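Local coordinates for protein Abbfa_003403 (Acinetobacter baumannii, PDB 4ZXH) that probably builds a peptide product as a four-domain nonribosomal peptide synthetase, joining condensation, adenylation, phosphopantetheine-bearing carrier and thioesterase domains in one chain, at residues A[919-924]-A[939-944]; A[971-976]-A[1076-1081]; A[1203-1208]-A[1215-1220]. One frame throughout, in Å; residues are numbered along the deposited sequence.

Contact 1 (A[919-924]-A[939-944]); sequences LDIAGL and SAFIRL
In the beta-alpha-beta unit made by strand 907-916, helix 921-931 and strand 940-943, Leu919, Ile921 and Leu924 settle on Phe941 and Arg943. The contact is apolar at its centre. The branch methyl of Ile921, CG2, lies 3.6 Å from Phe941 CB, reached because CG2 is anti to the backbone N while CG1 stands beside it (chi1 -58°). One turn further on, Leu924 CB approaches Phe941 CE1 at 3.9 Å, so the ring sits obliquely beneath the first turn of the helix; Lys925 and Leu928 extend its helical cover. Phenylalanine suits the place because its apolar ring offers a broad surface to the aliphatic side chains of the helix. At the other end Arg943 stretches out fully from CG to NE and runs across Leu919, whose CD1 is 3.7 Å from Arg943 NE. Leu919 CB lies over one guanidinium face near its rim, and NH2 makes a weak hydrogen bond to Gly916 O. Asp920 starts the helix as N-cap: its OD1 accepts from Gly923 N at 3.1 Å, from above the carboxylate plane. A helix start packed on the second of two parallel strands it connects is typical of a beta-alpha-beta crossover, here in the small C-terminal adenylation subdomain.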
ATOM      1  N   LEU A 919       1.853   9.907  20.790  1.00 65.59           N
ATOM      2  CA  LEU A 919       2.319   9.188  19.586  1.00 57.06           C
ATOM      3  C   LEU A 919       3.647   8.459  19.750  1.00 60.84           C
ATOM      4  O   LEU A 919       4.483   8.817  20.585  1.00 75.41           O
ATOM      5  CB  LEU A 919       2.472  10.147  18.406  1.00 52.71           C
ATOM      6  CG  LEU A 919       1.265  11.019  18.119  1.00 51.10           C
ATOM      7  CD1 LEU A 919       1.585  12.018  17.038  1.00 45.51           C
ATOM      8  CD2 LEU A 919       0.115  10.123  17.729  1.00 57.31           C
ATOM      9  N   ASP A 920       3.829   7.443  18.916  1.00 57.44           N
ATOM     10  CA  ASP A 920       5.068   6.682  18.820  1.00 58.65           C
ATOM     11  C   ASP A 920       5.384   6.605  17.343  1.00 58.77           C
ATOM     12  O   ASP A 920       4.610   6.048  16.570  1.00 61.58           O
ATOM     13  CB  ASP A 920       4.928   5.279  19.452  1.00 54.89           C
ATOM     14  CG  ASP A 920       6.045   4.290  19.021  1.00 83.07           C
ATOM     15  OD1 ASP A 920       7.072   4.700  18.435  1.00 83.42           O
ATOM     16  OD2 ASP A 920       5.891   3.074  19.283  1.00 85.22           O
ATOM     17  N   ILE A 921       6.522   7.154  16.947  1.00 57.75           N
ATOM     18  CA  ILE A 921       6.860   7.217  15.530  1.00 60.84           C
ATOM     19  C   ILE A 921       7.135   5.853  14.880  1.00 66.46           C
ATOM     20  O   ILE A 921       6.584   5.547  13.815  1.00 66.34           O
ATOM     21  CB  ILE A 921       8.067   8.111  15.311  1.00 51.70           C
ATOM     22  CG1 ILE A 921       7.782   9.513  15.863  1.00 38.49           C
ATOM     23  CG2 ILE A 921       8.441   8.116  13.846  1.00 46.97           C
ATOM     24  CD1 ILE A 921       6.519  10.157  15.321  1.00 34.85           C
ATOM     25  N   ALA A 922       7.985   5.037  15.506  1.00 69.10           N
ATOM     26  CA  ALA A 922       8.263   3.697  14.979  1.00 60.05           C
ATOM     27  C   ALA A 922       6.971   2.892  14.944  1.00 62.65           C
ATOM     28  O   ALA A 922       6.750   2.073  14.045  1.00 53.56           O
ATOM     29  CB  ALA A 922       9.321   2.982  15.812  1.00 46.41           C
ATOM     30  N   GLY A 923       6.118   3.151  15.932  1.00 63.79           N
ATOM     31  CA  GLY A 923       4.803   2.551  15.999  1.00 63.50           C
ATOM     32  C   GLY A 923       3.968   2.872  14.779  1.00 62.55           C
ATOM     33  O   GLY A 923       3.185   2.028  14.335  1.00 67.01           O
ATOM     34  N   LEU A 924       4.135   4.078  14.231  1.00 56.05           N
ATOM     35  CA  LEU A 924       3.410   4.480  13.020  1.00 49.08           C
ATOM     36  C   LEU A 924       3.864   3.673  11.808  1.00 49.32           C
ATOM     37  O   LEU A 924       3.048   3.061  11.111  1.00 46.34           O
ATOM     38  CB  LEU A 924       3.593   5.971  12.738  1.00 44.99           C
ATOM     39  CG  LEU A 924       2.944   6.911  13.751  1.00 48.60           C
ATOM     40  CD1 LEU A 924       3.124   8.343  13.323  1.00 51.25           C
ATOM     41  CD2 LEU A 924       1.477   6.585  13.920  1.00 47.34           C
ATOM     42  N   SER A 939       8.643   7.438   3.904  1.00 33.47           N
ATOM     43  CA  SER A 939      10.037   7.255   4.294  1.00 35.44           C
ATOM     44  C   SER A 939      10.405   8.107   5.516  1.00 33.83           C
ATOM     45  O   SER A 939      11.480   7.925   6.071  1.00 39.43           O
ATOM     46  CB  SER A 939      10.970   7.608   3.141  1.00 34.55           C
ATOM     47  OG  SER A 939      10.481   7.096   1.920  1.00 43.98           O
ATOM     48  N   ALA A 940       9.522   9.027   5.923  1.00 32.97           N
ATOM     49  CA  ALA A 940       9.793   9.910   7.064  1.00 33.98           C
ATOM     50  C   ALA A 940       8.521  10.337   7.807  1.00 31.76           C
ATOM     51  O   ALA A 940       7.471  10.550   7.208  1.00 31.55           O
ATOM     52  CB  ALA A 940      10.570  11.129   6.612  1.00 23.56           C
ATOM     53  N   PHE A 941       8.639  10.437   9.125  1.00 30.91           N
ATOM     54  CA  PHE A 941       7.530  10.791  10.006  1.00 27.49           C
ATOM     55  C   PHE A 941       7.977  11.930  10.894  1.00 28.16           C
ATOM     56  O   PHE A 941       9.025  11.856  11.520  1.00 40.27           O
ATOM     57  CB  PHE A 941       7.095   9.595  10.853  1.00 26.12           C
ATOM     58  CG  PHE A 941       6.516   8.464  10.046  1.00 28.57           C
ATOM     59  CD1 PHE A 941       5.137   8.295   9.951  1.00 28.76           C
ATOM     60  CD2 PHE A 941       7.350   7.572   9.372  1.00 32.16           C
ATOM     61  CE1 PHE A 941       4.597   7.246   9.198  1.00 42.59           C
ATOM     62  CE2 PHE A 941       6.820   6.526   8.608  1.00 38.00           C
ATOM     63  CZ  PHE A 941       5.439   6.361   8.522  1.00 38.01           C
ATOM     64  N   ILE A 942       7.192  12.992  10.925  1.00 23.03           N
ATOM     65  CA  ILE A 942       7.519  14.168  11.704  1.00 23.59           C
ATOM     66  C   ILE A 942       6.315  14.526  12.569  1.00 23.79           C
ATOM     67  O   ILE A 942       5.198  14.646  12.055  1.00 32.57           O
ATOM     68  CB  ILE A 942       7.889  15.353  10.785  1.00 30.62           C
ATOM     69  CG1 ILE A 942       9.103  15.009   9.935  1.00 23.34           C
ATOM     70  CG2 ILE A 942       8.172  16.612  11.582  1.00 23.83           C
ATOM     71  CD1 ILE A 942       9.365  16.045   8.872  1.00 23.17           C
ATOM     72  N   ARG A 943       6.522  14.683  13.874  1.00 30.13           N
ATOM     73  CA  ARG A 943       5.438  15.158  14.734  1.00 29.84           C
ATOM     74  C   ARG A 943       5.417  16.675  14.787  1.00 25.63           C
ATOM     75  O   ARG A 943       6.453  17.322  14.860  1.00 30.50           O
ATOM     76  CB  ARG A 943       5.559  14.586  16.138  1.00 27.51           C
ATOM     77  CG  ARG A 943       4.322  14.759  17.009  1.00 28.52           C
ATOM     78  CD  ARG A 943       4.539  14.036  18.316  1.00 30.73           C
ATOM     79  NE  ARG A 943       3.473  14.182  19.306  1.00 44.49           N
ATOM     80  CZ  ARG A 943       3.498  13.568  20.492  1.00 55.02           C
ATOM     81  NH1 ARG A 943       4.529  12.789  20.814  1.00 47.80           N
ATOM     82  NH2 ARG A 943       2.508  13.729  21.363  1.00 66.42           N
ATOM     83  N   LEU A 944       4.223  17.238  14.703  1.00 29.04           N
ATOM     84  CA  LEU A 944       4.043  18.673  14.833  1.00 25.56           C
ATOM     85  C   LEU A 944       2.982  18.911  15.898  1.00 26.78           C
ATOM     86  O   LEU A 944       2.118  18.066  16.118  1.00 33.79           O
ATOM     87  CB  LEU A 944       3.621  19.307  13.499  1.00 24.31           C
ATOM     88  CG  LEU A 944       4.600  19.233  12.324  1.00 23.45           C
ATOM     89  CD1 LEU A 944       3.999  19.804  11.040  1.00 22.68           C
ATOM     90  CD2 LEU A 944       5.902  19.917  12.648  1.00 24.17           C
TER

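Contact 2 (A[971-976]-A[1076-1081]); sequences YVAPRD and STFCYM
The carbonyl oxygen of Pro974 accepts a hydrogen bond from the hydroxyl of Tyr1194, and on the thioesterase side Phe1078 CE1 packs 3.7 Å from the same Pro974 O, which lies obliquely to the ring. Proline has no N-H to satisfy, so with its oxygen held by Tyr1194 it can be buried at little polar cost. The rest of the meeting is apolar. Ala973 CB comes up at the edge of the Phe1078 ring, near its plane, 3.8 Å from CE1; a methyl is small enough to allow the ring to come close to the loop. Pro974 CG is 4.1 Å from Phe1078 CE1, the two side chains crossing at about a right angle, and 3.7 Å from Met1081 SD. The first torsion of the methionine (chi1 -56°) and an extended second one bring the sulfur beside Pro974 CG, and the bend at chi3 then turns only the terminal methyl. With CG of Phe1078 anti to its backbone N (chi1 170°), the ring is thrown out from the turn toward residues 973-974.

The turn that presents it is pinned by Ser1076, whose OG accepts from Phe1078 N at 3.1 Å and 168°, an ST turn. Serine serves well there, since its short side chain lets OG reach forward to the N-H two residues on. Further along, the Tyr1080 hydroxyl is hydrogen-bonded to Phe1070 O and Trp1136 N, tying the turn to two strands of the thioesterase sheet.

On the other segment, Asp976 is the N-cap of helix 977-990, its OD1 taking Glu979 N while OD2 forms a salt bridge with Arg1045. Helix 977-990 also touches the contact, through Ile980 on Phe1078 and Thr984 on Met1081, so the thioesterase loop between strand 1067-1070 and helix 1081-1086 packs against both the carrier's first helix and the loop leading into it.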
ATOM      1  N   TYR A 971      23.123  -0.402  11.422  1.00 62.57           N
ATOM      2  CA  TYR A 971      23.356  -1.751  11.896  1.00 47.16           C
ATOM      3  C   TYR A 971      23.032  -1.872  13.382  1.00 43.22           C
ATOM      4  O   TYR A 971      23.588  -1.165  14.215  1.00 38.82           O
ATOM      5  CB  TYR A 971      24.797  -2.176  11.661  1.00 24.52           C
ATOM      6  CG  TYR A 971      25.128  -3.472  12.367  1.00 35.29           C
ATOM      7  CD1 TYR A 971      24.751  -4.706  11.826  1.00 35.51           C
ATOM      8  CD2 TYR A 971      25.807  -3.471  13.577  1.00 30.20           C
ATOM      9  CE1 TYR A 971      25.045  -5.888  12.470  1.00 30.04           C
ATOM     10  CE2 TYR A 971      26.115  -4.648  14.217  1.00 22.42           C
ATOM     11  CZ  TYR A 971      25.732  -5.851  13.662  1.00 34.33           C
ATOM     12  OH  TYR A 971      26.013  -7.029  14.314  1.00 30.24           O
ATOM     13  N   VAL A 972      22.139  -2.788  13.709  1.00 39.30           N
ATOM     14  CA  VAL A 972      21.849  -3.093  15.097  1.00 31.26           C
ATOM     15  C   VAL A 972      21.960  -4.588  15.312  1.00 22.43           C
ATOM     16  O   VAL A 972      21.313  -5.360  14.612  1.00 31.80           O
ATOM     17  CB  VAL A 972      20.465  -2.604  15.490  1.00 31.18           C
ATOM     18  CG1 VAL A 972      20.048  -3.179  16.846  1.00 22.17           C
ATOM     19  CG2 VAL A 972      20.451  -1.092  15.483  1.00 22.59           C
ATOM     20  N   ALA A 973      22.806  -4.987  16.259  1.00 29.23           N
ATOM     21  CA  ALA A 973      23.042  -6.398  16.562  1.00 32.45           C
ATOM     22  C   ALA A 973      21.816  -7.005  17.238  1.00 21.67           C
ATOM     23  O   ALA A 973      21.092  -6.297  17.913  1.00 28.96           O
ATOM     24  CB  ALA A 973      24.268  -6.545  17.437  1.00 20.76           C
ATOM     25  N   PRO A 974      21.573  -8.315  17.045  1.00 28.59           N
ATOM     26  CA  PRO A 974      20.458  -9.037  17.677  1.00 31.08           C
ATOM     27  C   PRO A 974      20.520  -8.944  19.194  1.00 21.73           C
ATOM     28  O   PRO A 974      21.610  -8.869  19.717  1.00 29.44           O
ATOM     29  CB  PRO A 974      20.660 -10.476  17.202  1.00 28.77           C
ATOM     30  CG  PRO A 974      22.101 -10.546  16.847  1.00 27.28           C
ATOM     31  CD  PRO A 974      22.396  -9.219  16.233  1.00 26.75           C
ATOM     32  N   ARG A 975      19.387  -8.940  19.889  1.00 32.45           N
ATOM     33  CA  ARG A 975      19.405  -8.586  21.314  1.00 30.18           C
ATOM     34  C   ARG A 975      18.972  -9.710  22.268  1.00 29.74           C
ATOM     35  O   ARG A 975      19.249  -9.651  23.467  1.00 39.62           O
ATOM     36  CB  ARG A 975      18.533  -7.338  21.533  1.00 33.53           C
ATOM     37  CG  ARG A 975      19.006  -6.107  20.717  1.00 25.36           C
ATOM     38  CD  ARG A 975      17.917  -5.043  20.527  1.00 22.22           C
ATOM     39  NE  ARG A 975      16.801  -5.550  19.732  1.00 29.61           N
ATOM     40  CZ  ARG A 975      15.668  -4.884  19.530  1.00 38.28           C
ATOM     41  NH1 ARG A 975      15.512  -3.677  20.062  1.00 38.82           N
ATOM     42  NH2 ARG A 975      14.698  -5.416  18.789  1.00 35.28           N
ATOM     43  N   ASP A 976      18.317 -10.740  21.751  1.00 20.26           N
ATOM     44  CA  ASP A 976      17.908 -11.849  22.601  1.00 25.36           C
ATOM     45  C   ASP A 976      18.053 -13.160  21.817  1.00 27.68           C
ATOM     46  O   ASP A 976      18.451 -13.126  20.648  1.00 24.22           O
ATOM     47  CB  ASP A 976      16.477 -11.605  23.127  1.00 31.84           C
ATOM     48  CG  ASP A 976      15.420 -11.622  22.034  1.00 33.79           C
ATOM     49  OD1 ASP A 976      15.770 -11.765  20.847  1.00 27.31           O
ATOM     50  OD2 ASP A 976      14.220 -11.481  22.372  1.00 45.36           O
ATOM     51  N   SER A1076      24.121 -16.976  26.961  1.00 27.95           N
ATOM     52  CA  SER A1076      23.772 -16.751  25.568  1.00 26.43           C
ATOM     53  C   SER A1076      24.923 -17.031  24.595  1.00 29.73           C
ATOM     54  O   SER A1076      26.072 -17.144  25.001  1.00 33.64           O
ATOM     55  CB  SER A1076      23.289 -15.319  25.418  1.00 22.41           C
ATOM     56  OG  SER A1076      23.387 -14.896  24.098  1.00 24.78           O
ATOM     57  N   THR A1077      24.606 -17.134  23.307  1.00 29.54           N
ATOM     58  CA  THR A1077      25.605 -17.460  22.303  1.00 21.93           C
ATOM     59  C   THR A1077      26.049 -16.253  21.493  1.00 28.98           C
ATOM     60  O   THR A1077      26.867 -16.395  20.582  1.00 34.25           O
ATOM     61  CB  THR A1077      25.080 -18.511  21.329  1.00 29.39           C
ATOM     62  OG1 THR A1077      23.886 -18.022  20.716  1.00 29.49           O
ATOM     63  CG2 THR A1077      24.763 -19.824  22.067  1.00 34.10           C
ATOM     64  N   PHE A1078      25.517 -15.073  21.822  1.00 28.94           N
ATOM     65  CA  PHE A1078      25.747 -13.865  21.030  1.00 20.29           C
ATOM     66  C   PHE A1078      27.224 -13.566  20.724  1.00 28.46           C
ATOM     67  O   PHE A1078      27.566 -13.102  19.630  1.00 32.60           O
ATOM     68  CB  PHE A1078      25.150 -12.643  21.729  1.00 13.54           C
ATOM     69  CG  PHE A1078      25.557 -11.341  21.090  1.00 17.46           C
ATOM     70  CD1 PHE A1078      24.805 -10.800  20.053  1.00 15.29           C
ATOM     71  CD2 PHE A1078      26.711 -10.688  21.486  1.00 13.23           C
ATOM     72  CE1 PHE A1078      25.184  -9.620  19.417  1.00 18.86           C
ATOM     73  CE2 PHE A1078      27.111  -9.488  20.847  1.00 29.18           C
ATOM     74  CZ  PHE A1078      26.344  -8.958  19.817  1.00 24.75           C
ATOM     75  N   CYS A1079      28.083 -13.785  21.712  1.00 24.75           N
ATOM     76  CA  CYS A1079      29.517 -13.495  21.599  1.00 13.40           C
ATOM     77  C   CYS A1079      30.275 -14.351  20.576  1.00 16.25           C
ATOM     78  O   CYS A1079      31.448 -14.065  20.326  1.00 27.17           O
ATOM     79  CB  CYS A1079      30.180 -13.687  22.967  1.00 14.97           C
ATOM     80  SG  CYS A1079      29.978 -15.452  23.593  1.00 34.47           S
ATOM     81  N   TYR A1080      29.645 -15.412  20.033  1.00 14.19           N
ATOM     82  CA  TYR A1080      30.290 -16.301  19.042  1.00 14.86           C
ATOM     83  C   TYR A1080      29.901 -15.948  17.612  1.00 16.69           C
ATOM     84  O   TYR A1080      30.514 -16.446  16.676  1.00 28.94           O
ATOM     85  CB  TYR A1080      29.951 -17.787  19.307  1.00 15.44           C
ATOM     86  CG  TYR A1080      30.367 -18.213  20.678  1.00 19.62           C
ATOM     87  CD1 TYR A1080      31.702 -18.137  21.062  1.00 25.06           C
ATOM     88  CD2 TYR A1080      29.436 -18.636  21.621  1.00 26.86           C
ATOM     89  CE1 TYR A1080      32.106 -18.475  22.325  1.00 15.65           C
ATOM     90  CE2 TYR A1080      29.839 -18.991  22.901  1.00 26.25           C
ATOM     91  CZ  TYR A1080      31.179 -18.897  23.242  1.00 20.96           C
ATOM     92  OH  TYR A1080      31.608 -19.224  24.504  1.00 24.16           O
ATOM     93  N   MET A1081      28.879 -15.108  17.426  1.00 17.66           N
ATOM     94  CA  MET A1081      28.482 -14.743  16.071  1.00 20.11           C
ATOM     95  C   MET A1081      29.635 -14.090  15.312  1.00 18.03           C
ATOM     96  O   MET A1081      30.022 -14.565  14.253  1.00 25.73           O
ATOM     97  CB  MET A1081      27.277 -13.820  16.067  1.00 15.01           C
ATOM     98  CG  MET A1081      26.088 -14.375  16.800  1.00 14.92           C
ATOM     99  SD  MET A1081      24.635 -13.286  16.669  1.00 29.87           S
ATOM    100  CE  MET A1081      24.032 -13.879  15.080  1.00 25.41           C
TER

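Contact 3 (A[1203-1208]-A[1215-1220]); sequences QYLREL and DHVLKE
Tyr1204 reaches first, laying CE2 over one face of the His1216 imidazole, 3.5 Å from NE2. Its CG is anti to the backbone N (chi1 -179°), and the same setting in His1216 (chi1 -180°) sends the two rings toward each other from their separate helices. The rings meet obliquely, centroids 5.0 Å apart and planes at 49°, and CE2 stands off toward the rim of the imidazole. On the opposite face of that ring lies Glu1220 CG, one turn further along the same helix, so the imidazole is held between Tyr1204 CE2 and the CG methylene of Glu1220. Tyrosine and histidine combine flat packing surfaces with polar atoms, which suits the solvent-facing side of the contact.

Leu1205 follows, with CD2 lying 4.2 Å from His1216 CD2 and also 4.2 Å from Val1217 CG2. This is the buried side of the contact: Leu1205 also rests on Ala1180 and Leu1183 of helix 1179-1191, and Val1217 on Ala1187 of the same helix and on Phe1236 of helix 1233-1251. These helices lie in sequence between strands 1157-1163 and 1262-1267 of the sheet, the position at which alpha/beta-hydrolase thioesterases carry their helical lid, and the helix pair is consistent with being part of it. A short apolar valine suits this buried place between helices.

Arg1206 turns to another partner, making a salt bridge through NE with Asp1178. The chain leaves the helix near here, Leu1208 N bonding to Leu1205 O at 2.9 Å, and Leu1208 then folds its CD1 back to 4.3 Å from His1216 CB, covering the histidine stem where the following helix 1210-1223 passes.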
ATOM      1  N   GLN A1203      24.994   1.357  44.659  1.00 39.94           N
ATOM      2  CA  GLN A1203      24.470   2.304  45.640  1.00 40.84           C
ATOM      3  C   GLN A1203      23.126   2.908  45.214  1.00 41.44           C
ATOM      4  O   GLN A1203      22.265   3.156  46.059  1.00 39.46           O
ATOM      5  CB  GLN A1203      25.458   3.433  45.900  1.00 41.48           C
ATOM      6  CG  GLN A1203      25.038   4.287  47.094  1.00 65.67           C
ATOM      7  CD  GLN A1203      25.690   5.658  47.107  1.00 82.75           C
ATOM      8  OE1 GLN A1203      26.557   5.960  46.283  1.00 91.63           O
ATOM      9  NE2 GLN A1203      25.265   6.502  48.038  1.00 84.25           N
ATOM     10  N   TYR A1204      22.947   3.148  43.915  1.00 37.86           N
ATOM     11  CA  TYR A1204      21.690   3.699  43.423  1.00 39.26           C
ATOM     12  C   TYR A1204      20.569   2.684  43.601  1.00 44.66           C
ATOM     13  O   TYR A1204      19.481   3.019  44.058  1.00 45.30           O
ATOM     14  CB  TYR A1204      21.809   4.108  41.955  1.00 46.41           C
ATOM     15  CG  TYR A1204      20.538   4.703  41.383  1.00 46.67           C
ATOM     16  CD1 TYR A1204      20.203   6.023  41.624  1.00 48.46           C
ATOM     17  CD2 TYR A1204      19.682   3.948  40.601  1.00 42.17           C
ATOM     18  CE1 TYR A1204      19.050   6.572  41.115  1.00 54.44           C
ATOM     19  CE2 TYR A1204      18.516   4.498  40.080  1.00 48.43           C
ATOM     20  CZ  TYR A1204      18.208   5.811  40.343  1.00 54.62           C
ATOM     21  OH  TYR A1204      17.054   6.375  39.840  1.00 60.32           O
ATOM     22  N   LEU A1205      20.859   1.434  43.256  1.00 44.74           N
ATOM     23  CA  LEU A1205      19.893   0.346  43.373  1.00 45.53           C
ATOM     24  C   LEU A1205      19.434   0.108  44.820  1.00 46.58           C
ATOM     25  O   LEU A1205      18.253  -0.158  45.061  1.00 52.82           O
ATOM     26  CB  LEU A1205      20.484  -0.941  42.782  1.00 31.33           C
ATOM     27  CG  LEU A1205      20.759  -0.870  41.275  1.00 29.47           C
ATOM     28  CD1 LEU A1205      21.468  -2.108  40.748  1.00 28.17           C
ATOM     29  CD2 LEU A1205      19.466  -0.634  40.505  1.00 29.70           C
ATOM     30  N   ARG A1206      20.357   0.210  45.778  1.00 44.76           N
ATOM     31  CA  ARG A1206      20.032  -0.050  47.187  1.00 45.07           C
ATOM     32  C   ARG A1206      18.956   0.883  47.739  1.00 46.92           C
ATOM     33  O   ARG A1206      18.293   0.551  48.719  1.00 51.70           O
ATOM     34  CB  ARG A1206      21.286   0.053  48.056  1.00 38.80           C
ATOM     35  CG  ARG A1206      22.279  -1.052  47.793  1.00 43.52           C
ATOM     36  CD  ARG A1206      23.441  -1.079  48.771  1.00 37.67           C
ATOM     37  NE  ARG A1206      24.370  -2.150  48.415  1.00 35.86           N
ATOM     38  CZ  ARG A1206      25.561  -1.954  47.861  1.00 46.28           C
ATOM     39  NH1 ARG A1206      25.988  -0.718  47.623  1.00 52.59           N
ATOM     40  NH2 ARG A1206      26.331  -2.992  47.550  1.00 45.36           N
ATOM     41  N   GLU A1207      18.779   2.039  47.100  1.00 50.80           N
ATOM     42  CA  GLU A1207      17.767   3.013  47.513  1.00 59.12           C
ATOM     43  C   GLU A1207      16.359   2.584  47.084  1.00 56.16           C
ATOM     44  O   GLU A1207      15.371   3.174  47.512  1.00 56.26           O
ATOM     45  CB  GLU A1207      18.068   4.410  46.933  1.00 59.58           C
ATOM     46  CG  GLU A1207      19.498   4.932  47.098  1.00 62.98           C
ATOM     47  CD  GLU A1207      19.952   5.052  48.547  1.00 80.87           C
ATOM     48  OE1 GLU A1207      19.123   5.403  49.425  1.00 88.04           O
ATOM     49  OE2 GLU A1207      21.155   4.808  48.801  1.00 84.88           O
ATOM     50  N   LEU A1208      16.275   1.571  46.225  1.00 55.48           N
ATOM     51  CA  LEU A1208      14.992   1.110  45.693  1.00 55.34           C
ATOM     52  C   LEU A1208      14.537  -0.221  46.305  1.00 51.54           C
ATOM     53  O   LEU A1208      15.331  -0.944  46.930  1.00 49.31           O
ATOM     54  CB  LEU A1208      15.072   0.968  44.168  1.00 55.56           C
ATOM     55  CG  LEU A1208      15.519   2.193  43.364  1.00 50.62           C
ATOM     56  CD1 LEU A1208      15.713   1.866  41.867  1.00 41.99           C
ATOM     57  CD2 LEU A1208      14.522   3.315  43.557  1.00 47.61           C
ATOM     58  N   ASP A1215      12.921  -3.281  37.456  1.00 30.88           N
ATOM     59  CA  ASP A1215      12.318  -2.404  36.476  1.00 38.67           C
ATOM     60  C   ASP A1215      13.356  -1.392  36.001  1.00 38.70           C
ATOM     61  O   ASP A1215      13.456  -1.125  34.805  1.00 40.27           O
ATOM     62  CB  ASP A1215      11.075  -1.701  37.036  1.00 50.47           C
ATOM     63  CG  ASP A1215       9.909  -2.663  37.270  1.00 68.73           C
ATOM     64  OD1 ASP A1215       9.976  -3.832  36.813  1.00 64.76           O
ATOM     65  OD2 ASP A1215       8.915  -2.241  37.909  1.00 81.27           O
ATOM     66  N   HIS A1216      14.148  -0.851  36.923  1.00 39.08           N
ATOM     67  CA  HIS A1216      15.109   0.168  36.533  1.00 33.24           C
ATOM     68  C   HIS A1216      16.132  -0.399  35.553  1.00 36.06           C
ATOM     69  O   HIS A1216      16.387   0.191  34.503  1.00 34.43           O
ATOM     70  CB  HIS A1216      15.827   0.762  37.731  1.00 31.23           C
ATOM     71  CG  HIS A1216      16.819   1.813  37.347  1.00 45.26           C
ATOM     72  ND1 HIS A1216      16.440   3.029  36.820  1.00 42.37           N
ATOM     73  CD2 HIS A1216      18.174   1.814  37.360  1.00 42.35           C
ATOM     74  CE1 HIS A1216      17.519   3.743  36.548  1.00 40.61           C
ATOM     75  NE2 HIS A1216      18.584   3.030  36.864  1.00 37.86           N
ATOM     76  N   VAL A1217      16.700  -1.552  35.883  1.00 35.56           N
ATOM     77  CA  VAL A1217      17.696  -2.167  35.014  1.00 30.33           C
ATOM     78  C   VAL A1217      17.081  -2.568  33.672  1.00 39.66           C
ATOM     79  O   VAL A1217      17.698  -2.383  32.621  1.00 46.91           O
ATOM     80  CB  VAL A1217      18.359  -3.391  35.696  1.00 24.04           C
ATOM     81  CG1 VAL A1217      19.339  -4.048  34.780  1.00 22.24           C
ATOM     82  CG2 VAL A1217      19.059  -2.968  36.983  1.00 24.85           C
ATOM     83  N   LEU A1218      15.856  -3.083  33.687  1.00 38.73           N
ATOM     84  CA  LEU A1218      15.218  -3.458  32.430  1.00 32.95           C
ATOM     85  C   LEU A1218      15.078  -2.236  31.544  1.00 28.38           C
ATOM     86  O   LEU A1218      15.478  -2.251  30.391  1.00 33.37           O
ATOM     87  CB  LEU A1218      13.850  -4.092  32.668  1.00 30.31           C
ATOM     88  CG  LEU A1218      13.060  -4.447  31.398  1.00 25.51           C
ATOM     89  CD1 LEU A1218      13.878  -5.352  30.494  1.00 32.85           C
ATOM     90  CD2 LEU A1218      11.749  -5.104  31.748  1.00 26.92           C
ATOM     91  N   LYS A1219      14.517  -1.179  32.115  1.00 28.29           N
ATOM     92  CA  LYS A1219      14.237   0.061  31.402  1.00 32.82           C
ATOM     93  C   LYS A1219      15.527   0.634  30.809  1.00 37.36           C
ATOM     94  O   LYS A1219      15.567   1.010  29.632  1.00 38.64           O
ATOM     95  CB  LYS A1219      13.562   1.066  32.351  1.00 29.63           C
ATOM     96  CG  LYS A1219      12.951   2.274  31.684  1.00 38.24           C
ATOM     97  CD  LYS A1219      12.264   3.203  32.692  1.00 39.04           C
ATOM     98  N   GLU A1220      16.586   0.659  31.620  1.00 28.41           N
ATOM     99  CA  GLU A1220      17.864   1.187  31.177  1.00 30.59           C
ATOM    100  C   GLU A1220      18.450   0.349  30.046  1.00 35.19           C
ATOM    101  O   GLU A1220      18.893   0.904  29.030  1.00 39.17           O
ATOM    102  CB  GLU A1220      18.851   1.275  32.344  1.00 25.14           C
ATOM    103  CG  GLU A1220      18.621   2.485  33.273  1.00 27.15           C
ATOM    104  CD  GLU A1220      18.588   3.815  32.524  1.00 44.23           C
ATOM    105  OE1 GLU A1220      19.410   4.025  31.600  1.00 48.82           O
ATOM    106  OE2 GLU A1220      17.720   4.649  32.849  1.00 45.46           O
TER

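Along the chain the three contacts come in series, each closing before the next opens. Contact 1 lies inside the small C-terminal subdomain of the adenylation unit, on its three-stranded sheet. Contact 2 joins the loop leading into the carrier's helix 977-990 to a thioesterase loop, its centre about 28 Å from that of contact 1. Contact 3 packs two successive thioesterase helices, with its centre about 24 Å from that of contact 2 and 30 Å from that of contact 1. No two touch, and nearest atoms remain at least about 10 Å apart. Contacts 1 and 3 are thus packing within single domains, whereas contact 2 is consistent with helping to set the carrier and thioesterase relative to each other in this conformation.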